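Local coordinates for protein uncharacterized metal-dependent hydrolase (Pyrococcus horikoshii, PDB 3IGH) that probably hydrolyses carbon-nitrogen bonds other than peptide bonds, as a metal-dependent enzyme of the amidohydrolase family that remains uncharacterized, at residues Pro61-Ser66 with His441-Gly446; His69-Gly74 with Val205-Val210; Pro362-Ser367 with Ser398-Ile403. All coordinates share one frame; numbering follows the deposited sequence. Where two conformers were deposited one is given.

Interaction 1: Pro61-Ser66 with His441-Gly446; sequences PAFFDS and HSYTYG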
loop_
_atom_site.group_PDB
_atom_site.type_symbol
_atom_site.label_atom_id
_atom_site.label_comp_id
_atom_site.label_asym_id
_atom_site.label_seq_id
_atom_site.Cartn_x
_atom_site.Cartn_y
_atom_site.Cartn_z
ATOM N N PRO A 61 -23.225 10.617 7.980
ATOM C CA PRO A 61 -22.098 9.778 7.579
ATOM C C PRO A 61 -22.593 8.508 6.898
ATOM O O PRO A 61 -23.642 7.965 7.262
ATOM C CB PRO A 61 -21.417 9.440 8.903
ATOM C CG PRO A 61 -21.785 10.560 9.814
ATOM C CD PRO A 61 -23.180 10.936 9.422
ATOM N N ALA A 62 -21.860 8.053 5.892
ATOM C CA ALA A 62 -22.273 6.861 5.163
ATOM C C ALA A 62 -22.167 5.618 6.051
ATOM O O ALA A 62 -21.473 5.632 7.074
ATOM C CB ALA A 62 -21.444 6.714 3.888
ATOM N N PHE A 63 -22.898 4.564 5.696
ATOM C CA PHE A 63 -22.814 3.322 6.438
ATOM C C PHE A 63 -21.438 2.671 6.244
ATOM O O PHE A 63 -20.794 2.825 5.195
ATOM C CB PHE A 63 -23.939 2.358 6.044
ATOM C CG PHE A 63 -25.311 2.800 6.515
ATOM C CD1 PHE A 63 -25.718 2.572 7.830
ATOM C CD2 PHE A 63 -26.182 3.451 5.648
ATOM C CE1 PHE A 63 -26.984 2.970 8.274
ATOM C CE2 PHE A 63 -27.452 3.855 6.077
ATOM C CZ PHE A 63 -27.850 3.621 7.391
ATOM N N PHE A 64 -20.995 1.977 7.284
ATOM C CA PHE A 64 -19.732 1.240 7.262
ATOM C C PHE A 64 -20.085 -0.177 7.720
ATOM O O PHE A 64 -20.417 -0.393 8.882
ATOM C CB PHE A 64 -18.748 1.926 8.224
ATOM C CG PHE A 64 -17.306 1.456 8.119
ATOM C CD1 PHE A 64 -16.278 2.392 8.174
ATOM C CD2 PHE A 64 -16.968 0.100 7.990
ATOM C CE1 PHE A 64 -14.931 2.001 8.080
ATOM C CE2 PHE A 64 -15.635 -0.301 7.897
ATOM C CZ PHE A 64 -14.612 0.665 7.942
ATOM N N ASP A 65 -20.056 -1.140 6.806
ATOM C CA ASP A 65 -20.354 -2.516 7.172
ATOM C C ASP A 65 -19.062 -3.155 7.657
ATOM O O ASP A 65 -18.172 -3.421 6.870
ATOM C CB ASP A 65 -20.911 -3.291 5.971
ATOM C CG ASP A 65 -21.489 -4.658 6.357
ATOM O OD1 ASP A 65 -20.846 -5.427 7.102
ATOM O OD2 ASP A 65 -22.584 -4.997 5.866
ATOM N N SER A 66 -18.977 -3.434 8.949
ATOM C CA SER A 66 -17.698 -3.863 9.531
ATOM C C SER A 66 -17.353 -5.344 9.344
ATOM O O SER A 66 -16.331 -5.806 9.863
ATOM C CB SER A 66 -17.630 -3.468 11.014
ATOM O OG SER A 66 -18.631 -4.129 11.761
ATOM N N HIS A 441 -25.128 5.286 15.052
ATOM C CA HIS A 441 -23.769 5.446 15.564
ATOM C C HIS A 441 -22.942 4.166 15.386
ATOM O O HIS A 441 -21.790 4.229 14.949
ATOM C CB HIS A 441 -23.795 5.855 17.042
ATOM C CG HIS A 441 -22.444 5.868 17.690
ATOM N ND1 HIS A 441 -21.575 6.935 17.582
ATOM C CD2 HIS A 441 -21.816 4.949 18.462
ATOM C CE1 HIS A 441 -20.471 6.672 18.258
ATOM N NE2 HIS A 441 -20.591 5.472 18.800
ATOM N N SER A 442 -23.535 3.015 15.724
ATOM C CA SER A 442 -22.850 1.726 15.622
ATOM C C SER A 442 -22.534 1.354 14.181
ATOM O O SER A 442 -21.496 0.752 13.903
ATOM C CB SER A 442 -23.667 0.616 16.288
ATOM O OG SER A 442 -23.805 0.849 17.678
ATOM N N TYR A 443 -23.414 1.762 13.268
ATOM C CA TYR A 443 -23.289 1.460 11.851
ATOM C C TYR A 443 -22.430 2.483 11.082
ATOM O O TYR A 443 -22.270 2.387 9.862
ATOM C CB TYR A 443 -24.682 1.402 11.241
ATOM C CG TYR A 443 -24.925 0.263 10.276
ATOM C CD1 TYR A 443 -26.198 -0.281 10.146
ATOM C CD2 TYR A 443 -23.900 -0.265 9.487
ATOM C CE1 TYR A 443 -26.452 -1.317 9.260
ATOM C CE2 TYR A 443 -24.143 -1.315 8.596
ATOM C CZ TYR A 443 -25.429 -1.838 8.488
ATOM O OH TYR A 443 -25.703 -2.871 7.608
ATOM N N THR A 444 -21.904 3.482 11.779
ATOM C CA THR A 444 -21.049 4.474 11.131
ATOM C C THR A 444 -19.717 4.563 11.876
ATOM O O THR A 444 -18.749 3.868 11.519
ATOM C CB THR A 444 -21.754 5.863 10.998
ATOM O OG1 THR A 444 -22.186 6.307 12.291
ATOM C CG2 THR A 444 -22.968 5.782 10.064
ATOM N N TYR A 445 -19.669 5.380 12.928
ATOM C CA TYR A 445 -18.446 5.542 13.713
ATOM C C TYR A 445 -18.058 4.268 14.470
ATOM O O TYR A 445 -16.875 3.960 14.580
ATOM C CB TYR A 445 -18.572 6.731 14.668
ATOM C CG TYR A 445 -17.319 7.092 15.443
ATOM C CD1 TYR A 445 -16.221 7.677 14.811
ATOM C CD2 TYR A 445 -17.253 6.879 16.823
ATOM C CE1 TYR A 445 -15.078 8.021 15.535
ATOM C CE2 TYR A 445 -16.122 7.220 17.555
ATOM C CZ TYR A 445 -15.041 7.794 16.908
ATOM O OH TYR A 445 -13.925 8.127 17.634
ATOM N N GLY A 446 -19.056 3.528 14.955
ATOM C CA GLY A 446 -18.819 2.283 15.692
ATOM C C GLY A 446 -18.077 1.283 14.819
ATOM O O GLY A 446 -17.019 0.783 15.201
HETATM O O HOH W 1 -24.488 -3.151 5.304
#
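The ring of Tyr443 lies under the edge of Phe63, where the amidohydrolase TIM barrel packs strand 58-68 against helix 436-450. The stack is T-shaped (edge-to-face): Phe63 offers its edge, Tyr443 a face, with centroids 4.9 Å apart and planes at 72°. Phe63 CD1 stands 3.5 Å from Tyr443 CG, so the overlap is displaced toward the rim where the ring joins CB. Phe63 is also met by Trp409, again edge-to-face. The segment axes pass at 83°, so the helix runs across the strand, with Phe63 and Thr444 the closest CA pair.

A backbone bond ties them: Phe64 N donates to Tyr443 O at 2.9 Å, nearly straight at the hydrogen. This carbonyl belongs to an irregular part of the helix, a wider pi-type turn in which Gly446 N reaches back to His441 O at 2.8 Å. The side chain of Tyr443 is unusual as well, its chi1 of -137° falling away from the staggered values, and this sets the ring alongside Asp65. Its hydroxyl donates to water 1, 2.6 Å from Tyr443 OH, and the same water donates to Asp65 OD2 at 2.7 Å. Thr399 OG1 also meets OD2, while Asp65 OD1 takes His67 N. A leucine in place of Tyr443 would probably leave the Phe63 edge without its aromatic face and the water without its phenol donor.

Toward the N-terminal end of 61-66 the contact is made by Thr444. Its OG1, set between the backbone N and the carbonyl carbon, hydrogen-bonds Leu440 O, and the methyl on the other branch meets the strand: Thr444 CG2 comes within 3.3 Å of Ala62 O and 3.6 Å of Pro61 O, a buried oxygen with no hydrogen-bond partner in the model.

Interaction 2: His69-Gly74 with Val205-Val210; sequences HLDELG and VSFMSV. With SO4 (sulfate ion), chain B.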
loop_
_atom_site.group_PDB
_atom_site.type_symbol
_atom_site.label_atom_id
_atom_site.label_comp_id
_atom_site.label_asym_id
_atom_site.label_seq_id
_atom_site.Cartn_x
_atom_site.Cartn_y
_atom_site.Cartn_z
ATOM N N HIS A 69 -18.377 -10.298 3.050
ATOM C CA HIS A 69 -17.583 -11.026 2.082
ATOM C C HIS A 69 -17.904 -10.461 0.714
ATOM O O HIS A 69 -18.900 -10.833 0.097
ATOM C CB HIS A 69 -17.934 -12.509 2.125
ATOM C CG HIS A 69 -17.808 -13.124 3.483
ATOM N ND1 HIS A 69 -16.634 -13.682 3.940
ATOM C CD2 HIS A 69 -18.713 -13.280 4.476
ATOM C CE1 HIS A 69 -16.818 -14.147 5.165
ATOM N NE2 HIS A 69 -18.070 -13.911 5.516
ATOM N N LEU A 70 -17.048 -9.556 0.251
ATOM C CA LEU A 70 -17.252 -8.811 -0.979
ATOM C C LEU A 70 -17.301 -9.744 -2.186
ATOM O O LEU A 70 -18.165 -9.603 -3.046
ATOM C CB LEU A 70 -16.120 -7.783 -1.115
ATOM C CG LEU A 70 -16.300 -6.331 -1.540
ATOM C CD1 LEU A 70 -17.533 -5.678 -0.946
ATOM C CD2 LEU A 70 -15.062 -5.528 -1.150
ATOM N N ASP A 71 -16.397 -10.721 -2.229
ATOM C CA ASP A 71 -16.363 -11.671 -3.343
ATOM C C ASP A 71 -17.607 -12.577 -3.368
ATOM O O ASP A 71 -18.206 -12.791 -4.427
ATOM C CB ASP A 71 -15.069 -12.497 -3.332
ATOM C CG ASP A 71 -14.808 -13.205 -1.996
ATOM O OD1 ASP A 71 -15.464 -12.918 -0.960
ATOM O OD2 ASP A 71 -13.918 -14.067 -1.984
ATOM N N GLU A 72 -18.007 -13.072 -2.198
ATOM C CA GLU A 72 -19.186 -13.920 -2.084
ATOM C C GLU A 72 -20.466 -13.149 -2.379
ATOM O O GLU A 72 -21.403 -13.716 -2.922
ATOM C CB GLU A 72 -19.260 -14.569 -0.715
ATOM C CG GLU A 72 -18.187 -15.626 -0.476
ATOM C CD GLU A 72 -18.177 -16.147 0.960
ATOM O OE1 GLU A 72 -19.138 -15.878 1.716
ATOM O OE2 GLU A 72 -17.199 -16.828 1.332
ATOM N N LEU A 73 -20.501 -11.863 -2.034
ATOM C CA LEU A 73 -21.666 -11.034 -2.335
ATOM C C LEU A 73 -21.822 -10.890 -3.853
ATOM O O LEU A 73 -22.920 -11.032 -4.387
ATOM C CB LEU A 73 -21.577 -9.656 -1.666
ATOM C CG LEU A 73 -22.650 -8.615 -2.039
ATOM C CD1 LEU A 73 -24.066 -9.129 -1.782
ATOM C CD2 LEU A 73 -22.410 -7.276 -1.296
ATOM N N GLY A 74 -20.717 -10.611 -4.532
ATOM C CA GLY A 74 -20.688 -10.559 -5.996
ATOM C C GLY A 74 -21.186 -11.847 -6.632
ATOM O O GLY A 74 -22.005 -11.794 -7.541
ATOM N N VAL A 205 -16.201 -0.845 4.023
ATOM C CA VAL A 205 -16.416 -2.206 4.518
ATOM C C VAL A 205 -15.137 -2.773 5.126
ATOM O O VAL A 205 -14.039 -2.338 4.766
ATOM C CB VAL A 205 -16.923 -3.200 3.388
ATOM C CG1 VAL A 205 -18.253 -2.732 2.742
ATOM C CG2 VAL A 205 -15.867 -3.430 2.296
ATOM N N SER A 206 -15.284 -3.716 6.057
ATOM C CA SER A 206 -14.223 -4.686 6.316
ATOM C C SER A 206 -14.562 -5.966 5.575
ATOM O O SER A 206 -15.605 -6.592 5.817
ATOM C CB SER A 206 -14.049 -5.001 7.799
ATOM O OG SER A 206 -13.747 -3.842 8.546
ATOM N N PHE A 207 -13.675 -6.333 4.663
ATOM C CA PHE A 207 -13.827 -7.516 3.822
ATOM C C PHE A 207 -13.065 -8.626 4.537
ATOM O O PHE A 207 -11.846 -8.584 4.638
ATOM C CB PHE A 207 -13.282 -7.193 2.415
ATOM C CG PHE A 207 -13.278 -8.344 1.420
ATOM C CD1 PHE A 207 -13.866 -9.587 1.690
ATOM C CD2 PHE A 207 -12.696 -8.145 0.164
ATOM C CE1 PHE A 207 -13.811 -10.633 0.744
ATOM C CE2 PHE A 207 -12.653 -9.168 -0.788
ATOM C CZ PHE A 207 -13.210 -10.413 -0.499
ATOM N N MET A 208 -13.809 -9.604 5.048
ATOM C CA MET A 208 -13.252 -10.701 5.855
ATOM C C MET A 208 -12.900 -11.936 5.042
ATOM O O MET A 208 -13.625 -12.290 4.125
ATOM C CB MET A 208 -14.252 -11.089 6.939
ATOM C CG MET A 208 -14.902 -9.870 7.604
ATOM S SD MET A 208 -13.675 -8.829 8.431
ATOM C CE MET A 208 -13.155 -10.081 9.577
ATOM N N SER A 209 -11.801 -12.595 5.430
ATOM C CA SER A 209 -11.250 -13.786 4.757
ATOM C C SER A 209 -10.948 -13.537 3.284
ATOM O O SER A 209 -11.439 -14.236 2.388
ATOM C CB SER A 209 -12.114 -15.037 4.975
ATOM O OG SER A 209 -12.187 -15.341 6.353
ATOM N N VAL A 210 -10.132 -12.520 3.047
ATOM C CA VAL A 210 -9.652 -12.238 1.702
ATOM C C VAL A 210 -8.623 -13.318 1.364
ATOM O O VAL A 210 -7.593 -13.430 2.044
ATOM C CB VAL A 210 -9.005 -10.812 1.637
ATOM C CG1 VAL A 210 -8.410 -10.531 0.265
ATOM C CG2 VAL A 210 -10.026 -9.754 1.986
HETATM S S SO4 B . -17.853 -15.579 9.396
HETATM O O1 SO4 B . -17.371 -14.789 8.281
HETATM O O2 SO4 B . -19.288 -15.382 9.530
HETATM O O3 SO4 B . -17.612 -16.989 9.121
HETATM O O4 SO4 B . -17.183 -15.141 10.626
HETATM O O HOH W 2 -14.763 -13.983 1.742
HETATM O O HOH W 3 -11.745 -14.111 -0.312
#
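Phe207 extends its ring with CG trans to the backbone N (chi1 176°), whereas Asp71 folds its carboxylate back between N and carbonyl carbon (chi1 54°), and the two meet at the ring's edge. Asp71 OD1 lies 3.3 Å from Phe207 CE1. Over the ring face sits a CH-pi contact: Leu70 CB is 3.6 Å from the Phe207 centroid and only 10° off the normal, while Val210 CG2 fills the opposite face, fixing the ring between two aliphatic groups.

His69, at the N-cap of helix 70-78, reaches Met208 more loosely. Its ND1 makes a weak bond to Met208 O at 3.3 Å and has water 2 at 2.9 Å. Water 3 bridges more clearly, donating to Asp71 OD2 and Ser209 O, each 2.7 Å away. A sulfate meets the other edge of the imidazole through a weak bond from NE2; His67, Lys262, His314 and His339 also bind it. With His67, His69 forms the His-X-His pair that in relatives binds metal.

Around this pairing, helix 183-199 packs on Leu70 and Leu73, helix 212-223 on Phe207, and strand 230-235 touches Leu70 and Phe207.

Interaction 3: Pro362-Ser367 with Ser398-Ile403; sequences PHFIIS and STDSPI. With SO4 (sulfate ion), chain E.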
loop_
_atom_site.group_PDB
_atom_site.type_symbol
_atom_site.label_atom_id
_atom_site.label_comp_id
_atom_site.label_asym_id
_atom_site.label_seq_id
_atom_site.Cartn_x
_atom_site.Cartn_y
_atom_site.Cartn_z
ATOM N N PRO A 362 -26.883 -7.605 13.650
ATOM C CA PRO A 362 -28.272 -7.589 14.154
ATOM C C PRO A 362 -29.332 -8.317 13.319
ATOM O O PRO A 362 -30.272 -8.855 13.895
ATOM C CB PRO A 362 -28.583 -6.094 14.282
ATOM C CG PRO A 362 -27.229 -5.478 14.545
ATOM C CD PRO A 362 -26.300 -6.249 13.638
ATOM N N HIS A 363 -29.174 -8.378 11.999
ATOM C CA HIS A 363 -30.149 -9.093 11.172
ATOM C C HIS A 363 -30.206 -10.613 11.408
ATOM O O HIS A 363 -31.183 -11.261 11.021
ATOM C CB HIS A 363 -30.020 -8.739 9.685
ATOM C CG HIS A 363 -31.277 -8.978 8.906
ATOM N ND1 HIS A 363 -31.524 -10.158 8.242
ATOM C CD2 HIS A 363 -32.375 -8.206 8.724
ATOM C CE1 HIS A 363 -32.709 -10.096 7.661
ATOM N NE2 HIS A 363 -33.247 -8.924 7.942
ATOM N N PHE A 364 -29.184 -11.174 12.068
ATOM C CA PHE A 364 -29.223 -12.577 12.517
ATOM C C PHE A 364 -30.401 -12.871 13.462
ATOM O O PHE A 364 -30.883 -13.993 13.495
ATOM C CB PHE A 364 -27.912 -12.996 13.206
ATOM C CG PHE A 364 -26.809 -13.427 12.254
ATOM C CD1 PHE A 364 -26.278 -12.551 11.314
ATOM C CD2 PHE A 364 -26.287 -14.718 12.321
ATOM C CE1 PHE A 364 -25.237 -12.955 10.450
ATOM C CE2 PHE A 364 -25.265 -15.127 11.462
ATOM C CZ PHE A 364 -24.739 -14.240 10.528
ATOM N N ILE A 365 -30.833 -11.877 14.243
ATOM C CA ILE A 365 -32.060 -11.985 15.056
ATOM C C ILE A 365 -33.253 -12.441 14.200
ATOM O O ILE A 365 -34.020 -13.323 14.600
ATOM C CB ILE A 365 -32.404 -10.636 15.743
ATOM C CG1 ILE A 365 -31.374 -10.307 16.831
ATOM C CG2 ILE A 365 -33.827 -10.639 16.343
ATOM C CD1 ILE A 365 -31.401 -8.867 17.252
ATOM N N ILE A 366 -33.353 -11.867 13.002
ATOM C CA ILE A 366 -34.449 -12.169 12.091
ATOM C C ILE A 366 -34.298 -13.521 11.404
ATOM O O ILE A 366 -35.265 -14.294 11.341
ATOM C CB ILE A 366 -34.659 -11.012 11.080
ATOM C CG1 ILE A 366 -35.383 -9.868 11.785
ATOM C CG2 ILE A 366 -35.451 -11.459 9.842
ATOM C CD1 ILE A 366 -35.087 -8.535 11.208
ATOM N N SER A 367 -33.091 -13.815 10.912
ATOM C CA SER A 367 -32.845 -15.030 10.139
ATOM C C SER A 367 -32.789 -16.288 10.999
ATOM O O SER A 367 -33.271 -17.349 10.590
ATOM C CB SER A 367 -31.554 -14.899 9.323
ATOM O OG SER A 367 -31.708 -13.952 8.282
ATOM N N SER A 398 -22.754 -4.896 11.193
ATOM C CA SER A 398 -22.408 -5.521 9.942
ATOM C C SER A 398 -23.517 -6.477 9.523
ATOM O O SER A 398 -24.433 -6.744 10.292
ATOM C CB SER A 398 -21.093 -6.288 10.095
ATOM O OG SER A 398 -21.112 -7.155 11.212
ATOM N N THR A 399 -23.409 -7.000 8.307
ATOM C CA THR A 399 -24.420 -7.884 7.765
ATOM C C THR A 399 -23.904 -9.295 7.544
ATOM O O THR A 399 -24.706 -10.213 7.394
ATOM C CB THR A 399 -24.963 -7.368 6.409
ATOM O OG1 THR A 399 -23.873 -7.143 5.506
ATOM C CG2 THR A 399 -25.751 -6.074 6.595
ATOM N N ASP A 400 -22.576 -9.463 7.497
ATOM C CA ASP A 400 -21.952 -10.709 7.045
ATOM C C ASP A 400 -22.472 -11.078 5.656
ATOM O O ASP A 400 -22.600 -12.253 5.319
ATOM C CB ASP A 400 -22.167 -11.857 8.060
ATOM C CG ASP A 400 -21.226 -13.028 7.838
ATOM O OD1 ASP A 400 -20.137 -12.833 7.249
ATOM O OD2 ASP A 400 -21.586 -14.153 8.245
ATOM N N SER A 401 -22.777 -10.062 4.852
ATOM C CA SER A 401 -23.275 -10.264 3.499
ATOM C C SER A 401 -22.313 -11.176 2.724
ATOM O O SER A 401 -21.086 -11.018 2.824
ATOM C CB SER A 401 -23.431 -8.910 2.802
ATOM O OG SER A 401 -23.756 -9.078 1.442
ATOM N N PRO A 402 -22.856 -12.139 1.957
ATOM C CA PRO A 402 -24.260 -12.374 1.581
ATOM C C PRO A 402 -25.112 -13.304 2.470
ATOM O O PRO A 402 -26.178 -13.756 2.019
ATOM C CB PRO A 402 -24.118 -12.991 0.195
ATOM C CG PRO A 402 -22.859 -13.825 0.305
ATOM C CD PRO A 402 -21.964 -13.124 1.328
ATOM N N ILE A 403 -24.666 -13.589 3.696
ATOM C CA ILE A 403 -25.430 -14.439 4.617
ATOM C C ILE A 403 -26.735 -13.737 5.014
ATOM O O ILE A 403 -27.795 -14.362 5.087
ATOM C CB ILE A 403 -24.590 -14.853 5.873
ATOM C CG1 ILE A 403 -23.276 -15.539 5.463
ATOM C CG2 ILE A 403 -25.391 -15.742 6.832
ATOM C CD1 ILE A 403 -23.431 -16.753 4.560
HETATM S S SO4 E . -36.664 -8.291 6.882
HETATM O O1 SO4 E . -37.315 -7.647 5.746
HETATM O O2 SO4 E . -37.641 -8.521 7.944
HETATM O O3 SO4 E . -36.069 -9.552 6.453
HETATM O O4 SO4 E . -35.616 -7.420 7.401
HETATM O O HOH W 4 -27.034 -7.647 10.222
HETATM O O HOH W 5 -30.723 -14.298 5.584
#
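Phe364 and Asp400 make a van der Waals contact, ring edge against carboxylate, between the short helical turn 364-367 after barrel strand 357-360 and the loop after its parallel neighbour 395-397. It is modest, burying 196 Å² over both sides, and Phe364 contributes more than any other residue. The ring meets Asp400 in nearly the same plane, 20° from the carboxylate, with Phe364 CZ 3.9 Å from Asp400 OD2. Next to it, Phe364 CE1 approaches Asp400 CB at 4.0 Å and, also by its edge, Thr399 O at 4.1 Å. An apolar touch joins Phe364 CZ to Ile403 CG2 at 4.0 Å, from a slant that is neither face nor edge. Asp400 sends its CG trans to the backbone N (chi1 -164°), which carries the carboxylate past CE1 to the CZ corner of the ring. The ring also packs edge-to-face with His339, a ligand of the sulfate bound beside His67 and His69, and the Asp400 side chain comes within about 3 Å of a bound sulfate, so the contact borders the probable active-site pocket.

Water 4 accepts from His363 N at 2.9 Å and donates to Ser398 O at 2.8 Å, bridging the two backbones. Water 5 donates to both Ser367 OG and Ile403 O. Within the 398-403 loop, Thr399 OG1 accepts from Ser401 N in an ST turn, and a cis peptide precedes Pro402.

The imidazole end of His363 leads away from the opposing loop. Its NE2 donates to a second sulfate, 2.9 Å from O4 at an angle of 158°, and ND1 bonds Glu404.

Across the interface itself, oxygens of Asp400 and Thr399 face the ring's edge, where the C-H bonds carry slight positive charge. At such separations the attraction is probably weak, and the directional hold comes from waters 4 and 5.

In the fold
Interaction 1 packs barrel strand 58-68 on helix 436-450, while interactions 2 and 3 lie beyond the C-terminal part of that strand: 2 joins helix 70-78 to the neighbouring strand 202-210, and 3 joins the segments after strands 357-360 and 395-397. Their centres are about 17 Å (1 and 2), 15 Å (1 and 3) and 14 Å (2 and 3) apart. Along the chain, interactions 2 and 3 follow one another inside the long loop closed by interaction 1. Asp65 O lies 3.0 Å from Ser206 N, and His69 N 2.8 Å from Ser401 O. Interactions 2 and 3 reach the sulfate-occupied pocket, probably the active site, through His69 and Asp400; Asp65 OD2 ties interaction 1 to Thr399 OG1.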